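Local coordinates for hypothetical protein SO0799 (Shewanella oneidensis, PDB 1YUD) that is of unknown function but belongs to the DUF985 family of the cupin superfamily and forms a two-subunit assembly of beta-barrel chains, at residues G59-F64 with Q162-P167; D70-F75 with R106-V111; S80-M85 with A120-G125. All blocks are in the same frame, centred on the assembly; numbering follows the deposited sequence.

Contact 1: G59-F64 with Q162-P167; sequences GEVSHF and QKLSRP
His63 and Leu164 lie closest across this contact, their CA atoms 4.3 Å apart, where the strand that includes residues 62-64 runs past an irregular loop. The loop follows helix 158-161, and one backbone bond joins it to the strand: Phe64 N donates to Leu164 O at 2.7 Å. The CA of His63 also approaches that oxygen.

Leu164 fills the middle of the contact. Its CB sits over one face of the Phe64 ring, 3.8 Å from the centroid, in a CH-pi contact displaced toward the rim, while CD1 reaches Phe64 CZ at 3.5 Å. The other methyl, CD2, turns to Val61 CB. In this cupin-family protein, strand 62-66 is an outermost strand of its sheet within the chain, next to strand 116-121, and the C-terminal loop covers it here; Phe64 also packs on Ile86 and Ile116, and Leu164 on Tyr84.

The His63 ring meets Ser165 N at its edge, in plane. Bent at chi3 (-54°), Arg166 brings its guanidinium against the imidazole, with His63 CE1 over one guanidinium face and 3.4 Å from Arg166 NH2; the two planes are 36° apart. The hydrogen bond of His63 ND1 goes to the backbone O of Glu28, which would help to fix the rotation of the ring.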
loop_
_atom_site.group_PDB
_atom_site.type_symbol
_atom_site.label_atom_id
_atom_site.label_comp_id
_atom_site.label_asym_id
_atom_site.label_seq_id
_atom_site.Cartn_x
_atom_site.Cartn_y
_atom_site.Cartn_z
ATOM N N GLY A 59 -22.006 -7.957 1.002
ATOM C CA GLY A 59 -22.350 -9.298 0.564
ATOM C C GLY A 59 -21.127 -10.121 0.194
ATOM O O GLY A 59 -21.204 -11.339 -0.008
ATOM N N GLU A 60 -19.984 -9.451 0.115
ATOM C CA GLU A 60 -18.745 -10.115 -0.259
ATOM C C GLU A 60 -17.726 -10.309 0.879
ATOM O O GLU A 60 -17.638 -9.510 1.821
ATOM C CB GLU A 60 -18.089 -9.338 -1.418
ATOM C CG GLU A 60 -18.818 -9.432 -2.759
ATOM C CD GLU A 60 -18.578 -10.763 -3.462
ATOM O OE1 GLU A 60 -18.767 -11.820 -2.815
ATOM O OE2 GLU A 60 -18.201 -10.761 -4.660
ATOM N N VAL A 61 -16.985 -11.409 0.782
ATOM C CA VAL A 61 -15.917 -11.745 1.709
ATOM C C VAL A 61 -14.869 -12.407 0.824
ATOM O O VAL A 61 -15.203 -12.973 -0.223
ATOM C CB VAL A 61 -16.335 -12.765 2.805
ATOM C CG1 VAL A 61 -17.458 -12.204 3.653
ATOM C CG2 VAL A 61 -16.707 -14.089 2.175
ATOM N N SER A 62 -13.603 -12.323 1.225
ATOM C CA SER A 62 -12.532 -12.933 0.450
ATOM C C SER A 62 -12.337 -14.356 0.942
ATOM O O SER A 62 -11.747 -14.574 1.992
ATOM C CB SER A 62 -11.240 -12.138 0.612
ATOM O OG SER A 62 -10.244 -12.653 -0.250
ATOM N N HIS A 63 -12.828 -15.325 0.177
ATOM C CA HIS A 63 -12.739 -16.729 0.568
ATOM C C HIS A 63 -11.333 -17.332 0.658
ATOM O O HIS A 63 -10.476 -17.113 -0.203
ATOM C CB HIS A 63 -13.603 -17.588 -0.362
ATOM C CG HIS A 63 -15.003 -17.083 -0.524
ATOM N ND1 HIS A 63 -15.382 -16.262 -1.564
ATOM C CD2 HIS A 63 -16.109 -17.265 0.232
ATOM C CE1 HIS A 63 -16.662 -15.962 -1.444
ATOM N NE2 HIS A 63 -17.127 -16.558 -0.363
ATOM N N PHE A 64 -11.124 -18.103 1.721
ATOM C CA PHE A 64 -9.859 -18.765 1.961
ATOM C C PHE A 64 -9.183 -19.182 0.663
ATOM O O PHE A 64 -9.805 -19.806 -0.200
ATOM C CB PHE A 64 -10.074 -19.984 2.846
ATOM C CG PHE A 64 -10.273 -19.649 4.291
ATOM C CD1 PHE A 64 -11.432 -20.035 4.959
ATOM C CD2 PHE A 64 -9.288 -18.970 5.000
ATOM C CE1 PHE A 64 -11.610 -19.753 6.320
ATOM C CE2 PHE A 64 -9.452 -18.682 6.354
ATOM C CZ PHE A 64 -10.615 -19.076 7.013
ATOM N N GLN A 162 -16.904 -21.861 7.614
ATOM C CA GLN A 162 -18.259 -21.746 7.084
ATOM C C GLN A 162 -18.612 -20.316 6.701
ATOM O O GLN A 162 -19.765 -20.024 6.396
ATOM C CB GLN A 162 -19.286 -22.215 8.109
ATOM C CG GLN A 162 -19.215 -23.672 8.487
ATOM C CD GLN A 162 -20.344 -24.060 9.430
ATOM O OE1 GLN A 162 -20.609 -23.372 10.422
ATOM N NE2 GLN A 162 -21.016 -25.165 9.126
ATOM N N LYS A 163 -17.639 -19.417 6.742
ATOM C CA LYS A 163 -17.893 -18.029 6.369
ATOM C C LYS A 163 -17.006 -17.601 5.210
ATOM O O LYS A 163 -17.460 -16.923 4.284
ATOM C CB LYS A 163 -17.672 -17.096 7.568
ATOM C CG LYS A 163 -18.852 -17.035 8.529
ATOM C CD LYS A 163 -19.213 -18.408 9.092
ATOM C CE LYS A 163 -20.438 -18.325 10.002
ATOM N NZ LYS A 163 -20.825 -19.641 10.601
ATOM N N LEU A 164 -15.743 -18.016 5.264
ATOM C CA LEU A 164 -14.771 -17.669 4.237
ATOM C C LEU A 164 -14.523 -18.842 3.298
ATOM O O LEU A 164 -13.407 -19.041 2.823
ATOM C CB LEU A 164 -13.445 -17.248 4.883
ATOM C CG LEU A 164 -13.483 -16.229 6.031
ATOM C CD1 LEU A 164 -12.073 -15.972 6.523
ATOM C CD2 LEU A 164 -14.117 -14.940 5.567
ATOM N N SER A 165 -15.564 -19.620 3.032
ATOM C CA SER A 165 -15.440 -20.765 2.143
ATOM C C SER A 165 -16.816 -21.197 1.660
ATOM O O SER A 165 -17.833 -20.769 2.205
ATOM C CB SER A 165 -14.758 -21.923 2.876
ATOM O OG SER A 165 -14.539 -23.017 2.006
ATOM N N ARG A 166 -16.847 -22.029 0.625
ATOM C CA ARG A 166 -18.109 -22.536 0.088
ATOM C C ARG A 166 -17.939 -23.951 -0.443
ATOM O O ARG A 166 -16.905 -24.286 -1.030
ATOM C CB ARG A 166 -18.661 -21.610 -1.009
ATOM C CG ARG A 166 -19.399 -20.405 -0.449
ATOM C CD ARG A 166 -20.009 -19.553 -1.537
ATOM N NE ARG A 166 -19.030 -19.161 -2.539
ATOM C CZ ARG A 166 -18.999 -17.969 -3.128
ATOM N NH1 ARG A 166 -19.897 -17.045 -2.810
ATOM N NH2 ARG A 166 -18.070 -17.701 -4.040
ATOM N N PRO A 167 -18.963 -24.799 -0.239
ATOM C CA PRO A 167 -19.022 -26.205 -0.649
ATOM C C PRO A 167 -19.061 -26.554 -2.140
ATOM O O PRO A 167 -19.223 -25.692 -3.005
ATOM C CB PRO A 167 -20.250 -26.720 0.095
ATOM C CG PRO A 167 -21.141 -25.530 0.106
ATOM C CD PRO A 167 -20.197 -24.418 0.472
#

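Contact 2: D70-F75 with R106-V111; sequences DEMWYF and RPQFLV
Pro107 enters the contact through its carbonyl oxygen, which lies 3.5 Å from Phe75 CB and also faces the CA of Tyr74. At Gln108 the backbone CA approaches Trp73 O, while the side chain crosses the Tyr74 ring at a slant: CG comes within 3.4 Å of Tyr74 CD1, and the amide plane is turned 34° from the ring. The amide is gripped by the second subunit, OE1 by Ser51 and Ser35 and NE2 by Ile52 O, and Ser51 of that subunit also bonds Tyr74 OH.

Phe109 pairs with Trp73 in an antiparallel hydrogen-bonded pair, Trp73 N to Phe109 O at 2.8 Å and Phe109 N to Trp73 O at 3.1 Å. Leu110 is the non-hydrogen-bonded partner of Met72, a selenomethionine, and shares its face of the sheet. The bend of Met72 at chi2 (-67°) sets SE 3.5 Å from Leu110 CB, and the further bend at chi3 (-65°) directs CE to Gln108 OE1. Leu110 CD2 reaches Asp70 CB. Val111 closes the pairing with Glu71: its N donates to Glu71 O at 3.2 Å, whereas the return bond is weak. Its CG1 lies against Glu71 CB and, at 3.5 Å, Trp73 CD1.

Strand 109-111 is the outermost strand of the six-stranded sheet within this chain, and strand 71-76 separates it from strand 126-133. Trp73 and Phe109 face inward between the sheets of the cupin barrel, where both pack on Leu97 of strand 92-97; Met72, Tyr74 and Leu110 pack on the second subunit.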
loop_
_atom_site.group_PDB
_atom_site.type_symbol
_atom_site.label_atom_id
_atom_site.label_comp_id
_atom_site.label_asym_id
_atom_site.label_seq_id
_atom_site.Cartn_x
_atom_site.Cartn_y
_atom_site.Cartn_z
ATOM N N ASP A 70 4.412 -13.414 -0.468
ATOM C CA ASP A 70 3.845 -12.584 0.568
ATOM C C ASP A 70 2.924 -11.550 -0.064
ATOM O O ASP A 70 2.976 -11.298 -1.272
ATOM C CB ASP A 70 4.960 -11.869 1.338
ATOM C CG ASP A 70 5.727 -12.796 2.249
ATOM O OD1 ASP A 70 6.727 -12.337 2.837
ATOM O OD2 ASP A 70 5.321 -13.972 2.379
ATOM N N GLU A 71 2.087 -10.932 0.754
ATOM C CA GLU A 71 1.195 -9.932 0.230
ATOM C C GLU A 71 1.046 -8.825 1.243
ATOM O O GLU A 71 0.693 -9.060 2.390
ATOM C CB GLU A 71 -0.163 -10.554 -0.081
ATOM C CG GLU A 71 -1.045 -9.703 -0.968
ATOM C CD GLU A 71 -2.360 -10.387 -1.295
ATOM O OE1 GLU A 71 -3.304 -10.328 -0.475
ATOM O OE2 GLU A 71 -2.440 -11.009 -2.373
HETATM N N MSE A 72 1.339 -7.604 0.841
HETATM C CA MSE A 72 1.178 -6.530 1.774
HETATM C C MSE A 72 -0.241 -6.001 1.625
HETATM O O MSE A 72 -0.836 -6.068 0.549
HETATM C CB MSE A 72 2.232 -5.451 1.518
HETATM C CG MSE A 72 3.578 -5.745 2.210
HETATM SE SE MSE A 72 3.485 -5.655 4.163
HETATM C CE MSE A 72 3.094 -3.764 4.325
ATOM N N TRP A 73 -0.805 -5.511 2.716
ATOM C CA TRP A 73 -2.147 -4.984 2.675
ATOM C C TRP A 73 -2.144 -3.553 3.154
ATOM O O TRP A 73 -1.697 -3.260 4.259
ATOM C CB TRP A 73 -3.075 -5.825 3.551
ATOM C CG TRP A 73 -3.508 -7.117 2.904
ATOM C CD1 TRP A 73 -2.698 -8.103 2.420
ATOM C CD2 TRP A 73 -4.858 -7.568 2.696
ATOM N NE1 TRP A 73 -3.457 -9.143 1.926
ATOM C CE2 TRP A 73 -4.787 -8.840 2.083
ATOM C CE3 TRP A 73 -6.121 -7.020 2.971
ATOM C CZ2 TRP A 73 -5.928 -9.578 1.741
ATOM C CZ3 TRP A 73 -7.256 -7.753 2.634
ATOM C CH2 TRP A 73 -7.149 -9.022 2.024
ATOM N N TYR A 74 -2.638 -2.653 2.317
ATOM C CA TYR A 74 -2.700 -1.249 2.692
ATOM C C TYR A 74 -4.174 -0.924 2.890
ATOM O O TYR A 74 -5.042 -1.640 2.394
ATOM C CB TYR A 74 -2.075 -0.401 1.579
ATOM C CG TYR A 74 -0.620 -0.759 1.359
ATOM C CD1 TYR A 74 0.385 -0.144 2.099
ATOM C CD2 TYR A 74 -0.263 -1.782 0.490
ATOM C CE1 TYR A 74 1.705 -0.546 1.986
ATOM C CE2 TYR A 74 1.051 -2.198 0.378
ATOM C CZ TYR A 74 2.031 -1.579 1.135
ATOM O OH TYR A 74 3.325 -2.048 1.106
ATOM N N PHE A 75 -4.468 0.140 3.615
ATOM C CA PHE A 75 -5.853 0.502 3.848
ATOM C C PHE A 75 -6.148 1.882 3.279
ATOM O O PHE A 75 -5.567 2.887 3.715
ATOM C CB PHE A 75 -6.154 0.499 5.347
ATOM C CG PHE A 75 -7.594 0.716 5.669
ATOM C CD1 PHE A 75 -8.495 -0.349 5.623
ATOM C CD2 PHE A 75 -8.065 1.987 5.988
ATOM C CE1 PHE A 75 -9.866 -0.153 5.895
ATOM C CE2 PHE A 75 -9.421 2.203 6.258
ATOM C CZ PHE A 75 -10.326 1.125 6.213
ATOM N N ARG A 106 -4.470 -1.511 12.498
ATOM C CA ARG A 106 -3.258 -1.037 11.841
ATOM C C ARG A 106 -3.454 -0.919 10.316
ATOM O O ARG A 106 -3.901 -1.872 9.669
ATOM C CB ARG A 106 -2.132 -2.027 12.139
ATOM C CG ARG A 106 -0.834 -1.386 12.560
ATOM C CD ARG A 106 -0.642 -1.380 14.068
ATOM N NE ARG A 106 -1.698 -0.696 14.798
ATOM C CZ ARG A 106 -1.562 -0.279 16.051
ATOM N NH1 ARG A 106 -0.420 -0.478 16.685
ATOM N NH2 ARG A 106 -2.564 0.329 16.670
ATOM N N PRO A 107 -3.106 0.241 9.721
ATOM C CA PRO A 107 -3.266 0.436 8.276
ATOM C C PRO A 107 -2.564 -0.565 7.361
ATOM O O PRO A 107 -3.004 -0.781 6.227
ATOM C CB PRO A 107 -2.778 1.861 8.069
ATOM C CG PRO A 107 -3.202 2.517 9.333
ATOM C CD PRO A 107 -2.749 1.511 10.365
ATOM N N GLN A 108 -1.489 -1.185 7.832
ATOM C CA GLN A 108 -0.796 -2.163 6.996
ATOM C C GLN A 108 -0.694 -3.514 7.666
ATOM O O GLN A 108 -0.635 -3.620 8.883
ATOM C CB GLN A 108 0.627 -1.699 6.648
ATOM C CG GLN A 108 0.755 -0.899 5.359
ATOM C CD GLN A 108 2.042 -0.091 5.315
ATOM O OE1 GLN A 108 3.121 -0.617 5.002
ATOM N NE2 GLN A 108 1.939 1.198 5.650
ATOM N N PHE A 109 -0.673 -4.559 6.866
ATOM C CA PHE A 109 -0.524 -5.862 7.429
ATOM C C PHE A 109 0.122 -6.757 6.404
ATOM O O PHE A 109 -0.095 -6.601 5.203
ATOM C CB PHE A 109 -1.854 -6.458 7.863
ATOM C CG PHE A 109 -1.686 -7.747 8.589
ATOM C CD1 PHE A 109 -1.434 -7.760 9.951
ATOM C CD2 PHE A 109 -1.623 -8.936 7.894
ATOM C CE1 PHE A 109 -1.111 -8.937 10.604
ATOM C CE2 PHE A 109 -1.299 -10.116 8.546
ATOM C CZ PHE A 109 -1.045 -10.104 9.896
ATOM N N LEU A 110 0.900 -7.716 6.886
ATOM C CA LEU A 110 1.599 -8.621 6.004
ATOM C C LEU A 110 1.128 -10.059 6.174
ATOM O O LEU A 110 1.359 -10.691 7.200
ATOM C CB LEU A 110 3.103 -8.479 6.269
ATOM C CG LEU A 110 4.090 -9.367 5.534
ATOM C CD1 LEU A 110 4.111 -10.718 6.193
ATOM C CD2 LEU A 110 3.720 -9.447 4.060
ATOM N N VAL A 111 0.453 -10.572 5.158
ATOM C CA VAL A 111 -0.039 -11.937 5.194
ATOM C C VAL A 111 1.033 -12.846 4.580
ATOM O O VAL A 111 1.212 -12.904 3.356
ATOM C CB VAL A 111 -1.419 -12.050 4.458
ATOM C CG1 VAL A 111 -1.419 -11.212 3.202
ATOM C CG2 VAL A 111 -1.720 -13.501 4.137
#

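Contact 3: S80-M85 with A120-G125; sequences SLTIYM and AMNQDG
Ser80 begins the contact with a hydrogen bond from OG to Asn122 OD1, 2.7 Å long, received in the carbonyl plane on a lone pair. With chi1 at 85°, OG lies between the backbone N and the carbonyl carbon, which brings it to the Asn122 amide. Leu81 forms a non-hydrogen-bonded antiparallel pair with Met121, a selenomethionine. Their CA atoms are 4.2 Å apart and their side chains diverge, although Leu81 CD2 still meets Met121 CG at 4.0 Å.

Thr82 is the hydrogen-bonded partner of Ala120, but the bond from Ala120 N to Thr82 O is long at 3.4 Å and weak. The Thr82 hydroxyl has partners of its own. OG1 donates to Leu81 O from above the carbonyl plane and receives a weak bond from Asn122 ND2, 2.7 Å away, the two side chains crossing at about a right angle. The Asn122 amide thus spans two residues of the strand, OD1 at Ser80 and ND2 at Thr82, and Gln96 NE2 bonds weakly to Asn122 OD1. Farther along, Tyr84 presents its ring edge to Ala120 N, CE1 lying 4.0 Å from it, while Thr82 CG2 covers one face of the same ring.

Here the pairing of strands 81-86 and 116-121 reaches its end, and the chain turns through residues 122-125 into strand 126-133 of the other sheet. On its far side strand 81-86 is bordered by strand 92-97. Leu81 and Ile83 point into the barrel interior of this cupin-family chain against Trp73, and Leu81 also packs on Val129.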
loop_
_atom_site.group_PDB
_atom_site.type_symbol
_atom_site.label_atom_id
_atom_site.label_comp_id
_atom_site.label_asym_id
_atom_site.label_seq_id
_atom_site.Cartn_x
_atom_site.Cartn_y
_atom_site.Cartn_z
ATOM N N SER A 80 -12.960 -1.337 8.454
ATOM C CA SER A 80 -11.877 -2.166 8.959
ATOM C C SER A 80 -12.189 -3.620 8.612
ATOM O O SER A 80 -13.336 -4.045 8.715
ATOM C CB SER A 80 -11.782 -2.031 10.471
ATOM O OG SER A 80 -12.692 -2.928 11.079
ATOM N N LEU A 81 -11.177 -4.377 8.195
ATOM C CA LEU A 81 -11.373 -5.784 7.837
ATOM C C LEU A 81 -10.832 -6.704 8.924
ATOM O O LEU A 81 -10.585 -6.284 10.054
ATOM C CB LEU A 81 -10.667 -6.098 6.511
ATOM C CG LEU A 81 -10.927 -5.109 5.371
ATOM C CD1 LEU A 81 -10.164 -5.549 4.143
ATOM C CD2 LEU A 81 -12.402 -5.039 5.060
ATOM N N THR A 82 -10.645 -7.967 8.581
ATOM C CA THR A 82 -10.115 -8.920 9.531
ATOM C C THR A 82 -9.527 -10.031 8.716
ATOM O O THR A 82 -10.221 -10.673 7.937
ATOM C CB THR A 82 -11.208 -9.470 10.439
ATOM O OG1 THR A 82 -11.810 -8.381 11.146
ATOM C CG2 THR A 82 -10.629 -10.454 11.442
ATOM N N ILE A 83 -8.229 -10.241 8.871
ATOM C CA ILE A 83 -7.570 -11.279 8.109
ATOM C C ILE A 83 -7.535 -12.551 8.927
ATOM O O ILE A 83 -6.903 -12.610 9.978
ATOM C CB ILE A 83 -6.133 -10.882 7.759
ATOM C CG1 ILE A 83 -6.086 -9.416 7.309
ATOM C CG2 ILE A 83 -5.596 -11.802 6.689
ATOM C CD1 ILE A 83 -6.721 -9.159 5.981
ATOM N N TYR A 84 -8.233 -13.570 8.451
ATOM C CA TYR A 84 -8.249 -14.840 9.136
ATOM C C TYR A 84 -7.216 -15.691 8.416
ATOM O O TYR A 84 -7.317 -15.923 7.214
ATOM C CB TYR A 84 -9.643 -15.472 9.055
ATOM C CG TYR A 84 -10.758 -14.588 9.583
ATOM C CD1 TYR A 84 -11.191 -13.484 8.867
ATOM C CD2 TYR A 84 -11.373 -14.861 10.802
ATOM C CE1 TYR A 84 -12.210 -12.669 9.342
ATOM C CE2 TYR A 84 -12.395 -14.053 11.291
ATOM C CZ TYR A 84 -12.816 -12.951 10.555
ATOM O OH TYR A 84 -13.848 -12.139 11.018
HETATM N N MSE A 85 -6.205 -16.133 9.156
HETATM C CA MSE A 85 -5.132 -16.943 8.589
HETATM C C MSE A 85 -5.020 -18.272 9.317
HETATM O O MSE A 85 -5.192 -18.336 10.534
HETATM C CB MSE A 85 -3.800 -16.192 8.697
HETATM C CG MSE A 85 -3.759 -14.860 7.949
HETATM SE SE MSE A 85 -2.612 -13.559 8.821
HETATM C CE MSE A 85 -1.028 -14.671 8.861
ATOM N N ALA A 120 -13.020 -10.710 5.958
ATOM C CA ALA A 120 -14.370 -10.194 5.939
ATOM C C ALA A 120 -14.274 -8.773 6.460
ATOM O O ALA A 120 -13.225 -8.368 6.947
ATOM C CB ALA A 120 -15.266 -11.035 6.844
HETATM N N MSE A 121 -15.349 -8.006 6.345
HETATM C CA MSE A 121 -15.323 -6.647 6.861
HETATM C C MSE A 121 -15.672 -6.798 8.334
HETATM O O MSE A 121 -15.868 -7.914 8.802
HETATM C CB MSE A 121 -16.371 -5.780 6.168
HETATM C CG MSE A 121 -16.293 -5.769 4.656
HETATM SE SE MSE A 121 -17.237 -4.224 3.968
HETATM C CE MSE A 121 -19.053 -4.772 4.374
ATOM N N ASN A 122 -15.751 -5.691 9.062
ATOM C CA ASN A 122 -16.106 -5.755 10.478
ATOM C C ASN A 122 -17.494 -5.154 10.725
ATOM O O ASN A 122 -18.169 -5.495 11.697
ATOM C CB ASN A 122 -15.042 -5.039 11.326
ATOM C CG ASN A 122 -13.873 -5.956 11.703
ATOM O OD1 ASN A 122 -12.739 -5.506 11.834
ATOM N ND2 ASN A 122 -14.158 -7.237 11.897
ATOM N N GLN A 123 -17.903 -4.260 9.827
ATOM C CA GLN A 123 -19.203 -3.592 9.878
ATOM C C GLN A 123 -19.752 -3.575 8.458
ATOM O O GLN A 123 -18.998 -3.771 7.504
ATOM C CB GLN A 123 -19.060 -2.145 10.362
ATOM C CG GLN A 123 -18.746 -1.977 11.845
ATOM C CD GLN A 123 -19.849 -2.505 12.753
ATOM O OE1 GLN A 123 -20.058 -3.717 12.851
ATOM N NE2 GLN A 123 -20.565 -1.595 13.418
ATOM N N ASP A 124 -21.058 -3.346 8.310
ATOM C CA ASP A 124 -21.656 -3.289 6.975
ATOM C C ASP A 124 -21.198 -1.989 6.323
ATOM O O ASP A 124 -21.107 -0.948 6.978
ATOM C CB ASP A 124 -23.196 -3.319 7.027
ATOM C CG ASP A 124 -23.761 -4.682 7.439
ATOM O OD1 ASP A 124 -23.175 -5.725 7.070
ATOM O OD2 ASP A 124 -24.814 -4.703 8.120
ATOM N N GLY A 125 -20.909 -2.058 5.031
ATOM C CA GLY A 125 -20.448 -0.887 4.314
ATOM C C GLY A 125 -19.506 -1.355 3.228
ATOM O O GLY A 125 -19.705 -2.441 2.673
#

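Overall arrangement
From the N terminus, residues 59-64 come first, but contact 1 is not closed until residues 162-167 near the C-terminal end, so contacts 2 and 3 both nest inside its loop. Residues 70-75 and 80-85 follow in turn; contact 2 closes at 106-111 and contact 3 at 120-125, so these two loops cross. Contact 2 belongs to the six-stranded sheet and contact 3 to the five-stranded one, and they meet between the sheets, Trp73 CZ3 lying 3.7 Å from Ile83 CD1. Contact 1 adds the C-terminal loop to the latter sheet and touches contact 3 through Leu164 and Tyr84. The centres of contacts 1 and 2 are about 20 Å apart, on opposite sides of the chain's centre.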